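Local coordinates for elicitor protein Hrip2 (Magnaporthe oryzae, PDB 5FID), which acts as a secreted fungal protein elicitor, probably setting off defence responses in the plant host, at residues A[7-12]-A[130-135]; A[13-18]-A[31-36]; A[78-83]-A[102-107]. The protein carries 1 engineered substitution. All blocks are in the same frame, centred on the assembly; numbering follows the deposited sequence.

Contact 1: residues A[7-12]-A[130-135]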
# COMPACT_ATOMS: atom_id res chain seq x y z
N ILE A 7 -2.17 3.60 16.96
CA ILE A 7 -2.71 4.62 17.85
C ILE A 7 -4.02 5.17 17.31
O ILE A 7 -4.14 5.43 16.12
CB ILE A 7 -1.71 5.79 17.97
CG1 ILE A 7 -0.37 5.30 18.51
CG2 ILE A 7 -2.26 6.90 18.84
CD1 ILE A 7 0.74 6.29 18.26
N VAL A 8 -5.01 5.34 18.18
CA VAL A 8 -6.25 6.00 17.78
C VAL A 8 -6.55 7.15 18.72
O VAL A 8 -6.85 6.95 19.90
CB VAL A 8 -7.44 5.02 17.77
CG1 VAL A 8 -8.71 5.75 17.32
CG2 VAL A 8 -7.17 3.86 16.83
N HIS A 9 -6.47 8.38 18.20
CA HIS A 9 -6.81 9.56 19.01
C HIS A 9 -8.28 9.90 18.80
O HIS A 9 -8.70 10.20 17.69
CB HIS A 9 -6.02 10.79 18.57
CG HIS A 9 -4.53 10.62 18.64
ND1 HIS A 9 -3.85 10.44 19.82
CD2 HIS A 9 -3.59 10.66 17.66
CE1 HIS A 9 -2.55 10.35 19.56
NE2 HIS A 9 -2.37 10.48 18.27
N ASN A 10 -9.06 9.87 19.88
CA ASN A 10 -10.47 10.28 19.78
C ASN A 10 -10.66 11.78 20.01
O ASN A 10 -10.74 12.23 21.14
CB ASN A 10 -11.34 9.49 20.76
CG ASN A 10 -12.79 9.91 20.69
OD1 ASN A 10 -13.24 10.43 19.67
ND2 ASN A 10 -13.53 9.69 21.77
N ASN A 11 -10.73 12.55 18.92
CA ASN A 11 -10.95 13.99 19.05
C ASN A 11 -12.43 14.35 18.84
O ASN A 11 -12.78 15.52 18.72
CB ASN A 11 -10.05 14.76 18.07
CG ASN A 11 -9.96 16.25 18.39
OD1 ASN A 11 -9.66 16.65 19.52
ND2 ASN A 11 -10.22 17.08 17.38
N CYS A 12 -13.30 13.34 18.82
CA CYS A 12 -14.74 13.57 18.65
C CYS A 12 -15.41 13.99 19.95
O CYS A 12 -14.84 13.85 21.02
CB CYS A 12 -15.45 12.30 18.13
SG CYS A 12 -14.70 11.51 16.68
N ASN A 130 4.71 4.40 13.20
CA ASN A 130 3.56 4.28 14.09
C ASN A 130 2.36 4.49 13.20
O ASN A 130 2.37 5.39 12.37
CB ASN A 130 3.58 5.36 15.19
CG ASN A 130 4.58 5.08 16.30
OD1 ASN A 130 4.98 3.94 16.54
ND2 ASN A 130 4.97 6.13 17.01
N VAL A 131 1.34 3.65 13.32
CA VAL A 131 0.12 3.84 12.54
C VAL A 131 -0.86 4.61 13.42
O VAL A 131 -1.35 4.09 14.42
CB VAL A 131 -0.49 2.50 12.08
CG1 VAL A 131 -1.82 2.72 11.37
CG2 VAL A 131 0.47 1.80 11.14
N GLU A 132 -1.12 5.86 13.04
CA GLU A 132 -1.73 6.82 13.95
C GLU A 132 -2.97 7.44 13.33
O GLU A 132 -2.89 8.13 12.31
CB GLU A 132 -0.71 7.89 14.31
CG GLU A 132 -1.16 8.89 15.35
CD GLU A 132 -0.02 9.77 15.83
OE1 GLU A 132 1.10 9.69 15.26
OE2 GLU A 132 -0.23 10.54 16.78
N ALA A 133 -4.12 7.18 13.94
CA ALA A 133 -5.40 7.67 13.45
C ALA A 133 -5.93 8.74 14.38
O ALA A 133 -5.78 8.64 15.60
CB ALA A 133 -6.40 6.54 13.34
N THR A 134 -6.55 9.77 13.82
CA THR A 134 -7.24 10.79 14.60
C THR A 134 -8.70 10.88 14.15
O THR A 134 -8.97 11.18 12.98
CB THR A 134 -6.59 12.18 14.43
OG1 THR A 134 -5.25 12.15 14.95
CG2 THR A 134 -7.39 13.23 15.20
N LEU A 135 -9.62 10.62 15.07
CA LEU A 135 -11.05 10.63 14.78
C LEU A 135 -11.53 12.06 14.97
O LEU A 135 -11.16 12.71 15.95
CB LEU A 135 -11.79 9.71 15.76
CG LEU A 135 -11.26 8.29 15.94
CD1 LEU A 135 -12.08 7.56 17.00
CD2 LEU A 135 -11.31 7.53 14.62

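Contact 2: residues A[13-18]-A[31-36]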
# COMPACT_ATOMS: atom_id res chain seq x y z
N GLN A 13 -16.64 14.48 19.85
CA GLN A 13 -17.39 14.85 21.04
C GLN A 13 -17.98 13.63 21.72
O GLN A 13 -18.46 13.70 22.85
CB GLN A 13 -18.53 15.79 20.66
CG GLN A 13 -18.08 17.03 19.95
CD GLN A 13 -17.98 18.21 20.87
OE1 GLN A 13 -16.88 18.54 21.36
NE2 GLN A 13 -19.12 18.88 21.12
N ASP A 14 -17.95 12.51 21.01
CA ASP A 14 -18.58 11.29 21.48
C ASP A 14 -17.59 10.36 22.15
O ASP A 14 -16.40 10.37 21.83
CB ASP A 14 -19.26 10.56 20.32
CG ASP A 14 -20.41 11.35 19.72
OD1 ASP A 14 -21.09 12.07 20.48
OD2 ASP A 14 -20.62 11.26 18.50
N THR A 15 -18.09 9.56 23.09
CA THR A 15 -17.33 8.43 23.60
C THR A 15 -17.22 7.43 22.45
O THR A 15 -18.20 7.18 21.73
CB THR A 15 -18.07 7.79 24.80
OG1 THR A 15 -18.17 8.74 25.86
CG2 THR A 15 -17.33 6.56 25.31
N VAL A 16 -16.04 6.87 22.24
CA VAL A 16 -15.87 5.83 21.23
C VAL A 16 -15.27 4.57 21.84
O VAL A 16 -14.71 4.61 22.93
CB VAL A 16 -15.00 6.30 20.05
CG1 VAL A 16 -15.51 7.61 19.50
CG2 VAL A 16 -13.56 6.44 20.48
N TYR A 17 -15.41 3.44 21.14
CA TYR A 17 -14.91 2.17 21.63
C TYR A 17 -13.95 1.58 20.61
O TYR A 17 -14.23 1.61 19.41
CB TYR A 17 -16.08 1.21 21.91
CG TYR A 17 -17.03 1.79 22.93
CD1 TYR A 17 -16.89 1.51 24.27
CD2 TYR A 17 -18.03 2.67 22.54
CE1 TYR A 17 -17.76 2.08 25.22
CE2 TYR A 17 -18.89 3.23 23.47
CZ TYR A 17 -18.76 2.93 24.80
OH TYR A 17 -19.63 3.51 25.71
N VAL A 18 -12.82 1.08 21.10
CA VAL A 18 -11.77 0.59 20.22
C VAL A 18 -11.33 -0.78 20.69
O VAL A 18 -11.21 -1.01 21.89
CB VAL A 18 -10.55 1.55 20.24
CG1 VAL A 18 -9.44 1.04 19.33
CG2 VAL A 18 -10.97 2.95 19.81
N LEU A 31 -11.14 -4.36 25.30
CA LEU A 31 -12.22 -3.52 24.80
C LEU A 31 -12.02 -2.16 25.45
O LEU A 31 -12.17 -2.02 26.66
CB LEU A 31 -13.58 -4.10 25.18
CG LEU A 31 -14.83 -3.35 24.71
CD1 LEU A 31 -14.71 -2.92 23.25
CD2 LEU A 31 -16.08 -4.21 24.89
N THR A 32 -11.66 -1.16 24.65
CA THR A 32 -11.19 0.11 25.19
C THR A 32 -12.21 1.23 25.03
O THR A 32 -12.65 1.54 23.93
CB THR A 32 -9.85 0.54 24.55
OG1 THR A 32 -8.89 -0.52 24.72
CG2 THR A 32 -9.32 1.81 25.22
N THR A 33 -12.58 1.85 26.14
CA THR A 33 -13.49 2.98 26.09
C THR A 33 -12.68 4.26 26.05
O THR A 33 -11.88 4.53 26.96
CB THR A 33 -14.40 3.04 27.32
OG1 THR A 33 -15.12 1.80 27.46
CG2 THR A 33 -15.38 4.18 27.16
N LEU A 34 -12.90 5.07 25.02
CA LEU A 34 -12.23 6.36 24.91
C LEU A 34 -13.24 7.49 25.09
O LEU A 34 -14.08 7.72 24.21
CB LEU A 34 -11.56 6.52 23.53
CG LEU A 34 -10.45 5.56 23.10
CD1 LEU A 34 -9.91 5.97 21.73
CD2 LEU A 34 -9.35 5.58 24.14
N GLN A 35 -13.15 8.19 26.21
CA GLN A 35 -13.92 9.41 26.37
C GLN A 35 -13.46 10.37 25.29
O GLN A 35 -12.35 10.23 24.76
CB GLN A 35 -13.68 10.06 27.74
CG GLN A 35 -13.86 9.12 28.91
CD GLN A 35 -15.27 8.59 29.02
OE1 GLN A 35 -16.23 9.37 29.10
NE2 GLN A 35 -15.42 7.27 29.03
N ALA A 36 -14.32 11.32 24.95
CA ALA A 36 -13.91 12.43 24.10
C ALA A 36 -12.54 12.92 24.54
O ALA A 36 -12.36 13.28 25.70
CB ALA A 36 -14.93 13.56 24.20
O HOH W 1 -17.04 11.17 26.02

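Contact 3: residues A[78-83]-A[102-107]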
# COMPACT_ATOMS: atom_id res chain seq x y z
N TYR A 78 -0.87 -0.20 6.11
CA TYR A 78 -1.95 0.37 6.91
C TYR A 78 -3.14 0.70 6.02
O TYR A 78 -2.97 1.16 4.89
CB TYR A 78 -1.49 1.63 7.66
CG TYR A 78 -0.67 2.54 6.79
CD1 TYR A 78 0.68 2.30 6.58
CD2 TYR A 78 -1.25 3.63 6.15
CE1 TYR A 78 1.44 3.11 5.76
CE2 TYR A 78 -0.49 4.44 5.33
CZ TYR A 78 0.84 4.18 5.14
OH TYR A 78 1.60 4.98 4.30
N GLU A 79 -4.34 0.46 6.53
CA GLU A 79 -5.57 0.64 5.77
C GLU A 79 -6.60 1.31 6.67
O GLU A 79 -6.82 0.87 7.79
CB GLU A 79 -6.10 -0.72 5.32
CG GLU A 79 -7.47 -0.70 4.63
CD GLU A 79 -7.94 -2.08 4.20
OE1 GLU A 79 -7.36 -3.09 4.67
OE2 GLU A 79 -8.89 -2.17 3.38
N LEU A 80 -7.20 2.38 6.17
CA LEU A 80 -8.31 3.03 6.86
C LEU A 80 -9.59 2.64 6.14
O LEU A 80 -9.85 3.13 5.04
CB LEU A 80 -8.12 4.55 6.84
CG LEU A 80 -9.20 5.37 7.56
CD1 LEU A 80 -9.21 5.04 9.04
CD2 LEU A 80 -8.97 6.86 7.35
N SER A 81 -10.39 1.76 6.74
CA SER A 81 -11.49 1.13 6.01
C SER A 81 -12.87 1.44 6.55
O SER A 81 -13.10 1.39 7.76
CB SER A 81 -11.29 -0.39 5.99
OG SER A 81 -12.37 -1.04 5.33
N SER A 82 -13.79 1.76 5.65
CA SER A 82 -15.21 1.88 6.02
C SER A 82 -16.02 0.70 5.48
O SER A 82 -17.25 0.80 5.34
CB SER A 82 -15.80 3.19 5.49
OG SER A 82 -15.78 3.23 4.07
N GLU A 83 -15.36 -0.43 5.21
CA GLU A 83 -16.02 -1.61 4.64
C GLU A 83 -17.07 -2.23 5.54
O GLU A 83 -17.97 -2.92 5.06
CB GLU A 83 -14.99 -2.69 4.28
CG GLU A 83 -14.12 -2.39 3.09
CD GLU A 83 -12.95 -3.34 3.01
OE1 GLU A 83 -12.10 -3.31 3.94
OE2 GLU A 83 -12.88 -4.12 2.04
N GLN A 102 2.44 7.94 1.75
CA GLN A 102 1.04 8.30 1.49
C GLN A 102 0.17 8.08 2.73
O GLN A 102 0.28 7.05 3.40
CB GLN A 102 0.49 7.54 0.27
CG GLN A 102 -0.80 8.14 -0.30
CD GLN A 102 -0.95 7.93 -1.81
OE1 GLN A 102 -0.00 7.54 -2.50
NE2 GLN A 102 -2.15 8.18 -2.32
N ASP A 103 -0.68 9.07 3.03
CA ASP A 103 -1.54 9.06 4.21
C ASP A 103 -3.00 8.97 3.79
O ASP A 103 -3.33 9.03 2.61
CB ASP A 103 -1.39 10.36 5.02
CG ASP A 103 -0.05 10.47 5.74
OD1 ASP A 103 0.83 9.63 5.50
OD2 ASP A 103 0.12 11.43 6.54
N PHE A 104 -3.87 8.84 4.79
CA PHE A 104 -5.29 9.09 4.60
C PHE A 104 -5.60 10.42 5.27
O PHE A 104 -5.28 10.62 6.45
CB PHE A 104 -6.13 8.02 5.29
CG PHE A 104 -6.12 6.68 4.61
CD1 PHE A 104 -7.13 6.32 3.72
CD2 PHE A 104 -5.12 5.75 4.89
CE1 PHE A 104 -7.14 5.07 3.11
CE2 PHE A 104 -5.13 4.50 4.28
CZ PHE A 104 -6.14 4.17 3.39
N ASN A 105 -6.22 11.33 4.54
CA ASN A 105 -6.80 12.51 5.17
C ASN A 105 -8.19 12.66 4.60
O ASN A 105 -8.39 13.29 3.56
CB ASN A 105 -5.94 13.76 4.93
CG ASN A 105 -6.56 15.01 5.53
OD1 ASN A 105 -7.54 14.94 6.28
ND2 ASN A 105 -5.99 16.17 5.20
N CYS A 106 -9.16 12.05 5.29
CA CYS A 106 -10.51 11.93 4.77
C CYS A 106 -11.40 13.03 5.30
O CYS A 106 -11.76 13.06 6.48
CB CYS A 106 -11.08 10.53 5.08
SG CYS A 106 -10.15 9.16 4.29
N ALA A 107 -11.74 13.96 4.41
CA ALA A 107 -12.56 15.10 4.75
C ALA A 107 -13.95 14.63 5.17
O ALA A 107 -14.35 13.52 4.82
CB ALA A 107 -12.66 16.05 3.55

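Contact 1: residues A[7-12]-A[130-135]
With CG beside its own backbone N (chi1 -58°), the imidazole of H9 swings over toward E132, whose CG lies anti to the backbone N and whose extended chain brings the carboxylate up to meet it. The two residues sit on neighbouring strands, 5-10 and 131-135, a parallel pair joining the N-terminal and C-terminal ends of the chain in a mixed beta sheet. H9 NE2 donates to E132 OE2 over 2.6 Å; the acceptor lies in the imidazole plane and offers its anti lone pair, while ring and carboxylate planes are turned 52° apart. I7 CG2, from the same strand, lies over one ring face toward the rim, and T39 OG1 bonds ND1, so both ring nitrogens have partners that fix its rotation.

The parallel register follows from staggered bonds such as A133 N to I7 O (2.8 Å) and H9 N to A133 O (2.7 Å). On the face of V8, A133 and L135 the contact is apolar, with V8 CG1 3.8 Å from L135 CD1, and strand 63-69 packs against it. At the strand end, N10 OD1 accepts from C12 N, well above the carbonyl plane, in an Asx turn, and C12 SG, disulfide-bonded to C136, rests 3.5 Å from L135 CB.

Contact 2: residues A[13-18]-A[31-36]
Y17 and T33, which form a non-hydrogen-bonded antiparallel pair, run alongside each other as they leave their strands, and their contact is made by one side of the phenol ring. Y17 CE1 comes within 3.5 Å of T33 OG1, and it also touches the T33 methyl. That methyl, CG2, is shared: T15 CG2 meets it at 3.6 Å, with the two threonine side chains set at a slant. T33 holds OG1 anti to the carbonyl carbon (chi1 -56°), and this puts CG2 anti to the backbone N; OG1 and CG2 both reach the ring, and CG2 also meets T15.

On the other face the orientation is different. V16 CG2, lying between its backbone N and carbonyl carbon, packs on L34 CB at 3.6 Å, and the leucine runs on to put CD1 3.7 Å from V18 CG2. L34 therefore bridges two valines of the partner strand, and F40 of strand 39-43 adds to this apolar group by touching V18, T32 and L34.

These side chains are held in place by a beta hairpin of strands 16-22 and 32-34, whose short segments run at 149°. V16 and L34 exchange two backbone bonds, the L34 N to V16 O one measuring 2.8 Å, and V18 and T32 exchange another two. Beyond the paired strands a water takes over: it accepts from A36 N at 2.9 Å and hydrogen-bonds T15 OG1 at 2.7 Å.

The chemistry thus divides by face. Valine and leucine carbons turn to the interior, whereas T15, T33, Y17 and the bridging water form a mixed polar and apolar surface. With four backbone bonds between the strands and no direct side-chain hydrogen bond across the two segments, the backbone probably sets the register.

Contact 3: residues A[78-83]-A[102-107]
Y78 opens the contact by sending its phenol across to the backbone of Q102: OH donates to Q102 O at 2.6 Å, and the bond lies in the carbonyl plane as well as in the plane of the tyrosine ring. CG of Y78 is set between the backbone N and the carbonyl carbon (chi1 44°), a setting that directs the ring toward the loop before strand 104-106. Behind the hydroxyl, Y78 CD2 passes F104 CE2 at 4.4 Å, and Y78 O lies near the plane of the F104 ring, at its edge.

E79 turns the other way, and its carboxylate is held by K120 and S115 and, through the second subunit, by Y75 of that chain. Its CA nevertheless comes obliquely to F104 CE2.

L80 then supplies the main apolar contact. Its CB sits over the centre of the F104 ring, 3.6 Å from the centroid and only 7° off the normal, a CH-pi contact made by the first side-chain carbon. L80 runs antiparallel alongside F104, and its CD2 lies 3.7 Å from F104 CB and 4.0 Å from C106 SG, the sulfur of the disulfide with C113. Past the contact, the chain leaves the strand in an ST turn at S81.

The axes of 78-81 and 104-106 stay 9.1 Å apart, with no backbone-to-backbone bond between the segments; side chains bridge two beta sheets face to face here. L95 of strand 93-96 touches both L80 and F104, M63 of strand 63-69 touches L80, and Y123 of strand 123-126 meets the F104 ring.

How the contacts relate
Contact 1 pairs strands 5-10 and 131-135 within the mixed sheet, contact 2 forms the hairpin at the edge of the antiparallel sheet, where 32-34 is outermost, and contact 3 packs the two sheets together. Along the chain, contact 1 spans nearly everything: contacts 2 and 3 fall one after the other between its segments. Centres of contacts 1 and 2 lie about 11 Å apart, and N10 ND2 bonds D14 O and probably, weakly, L34 O and Q35 O. Contacts 1 and 3, about 12 Å apart by centres, meet where V131 CG1 packs on Y78 CB. Contacts 2 and 3 do not touch, with centres about 19 Å apart. Contact 3 thus shares the mixed sheet with contact 1 and the antiparallel one with contact 2.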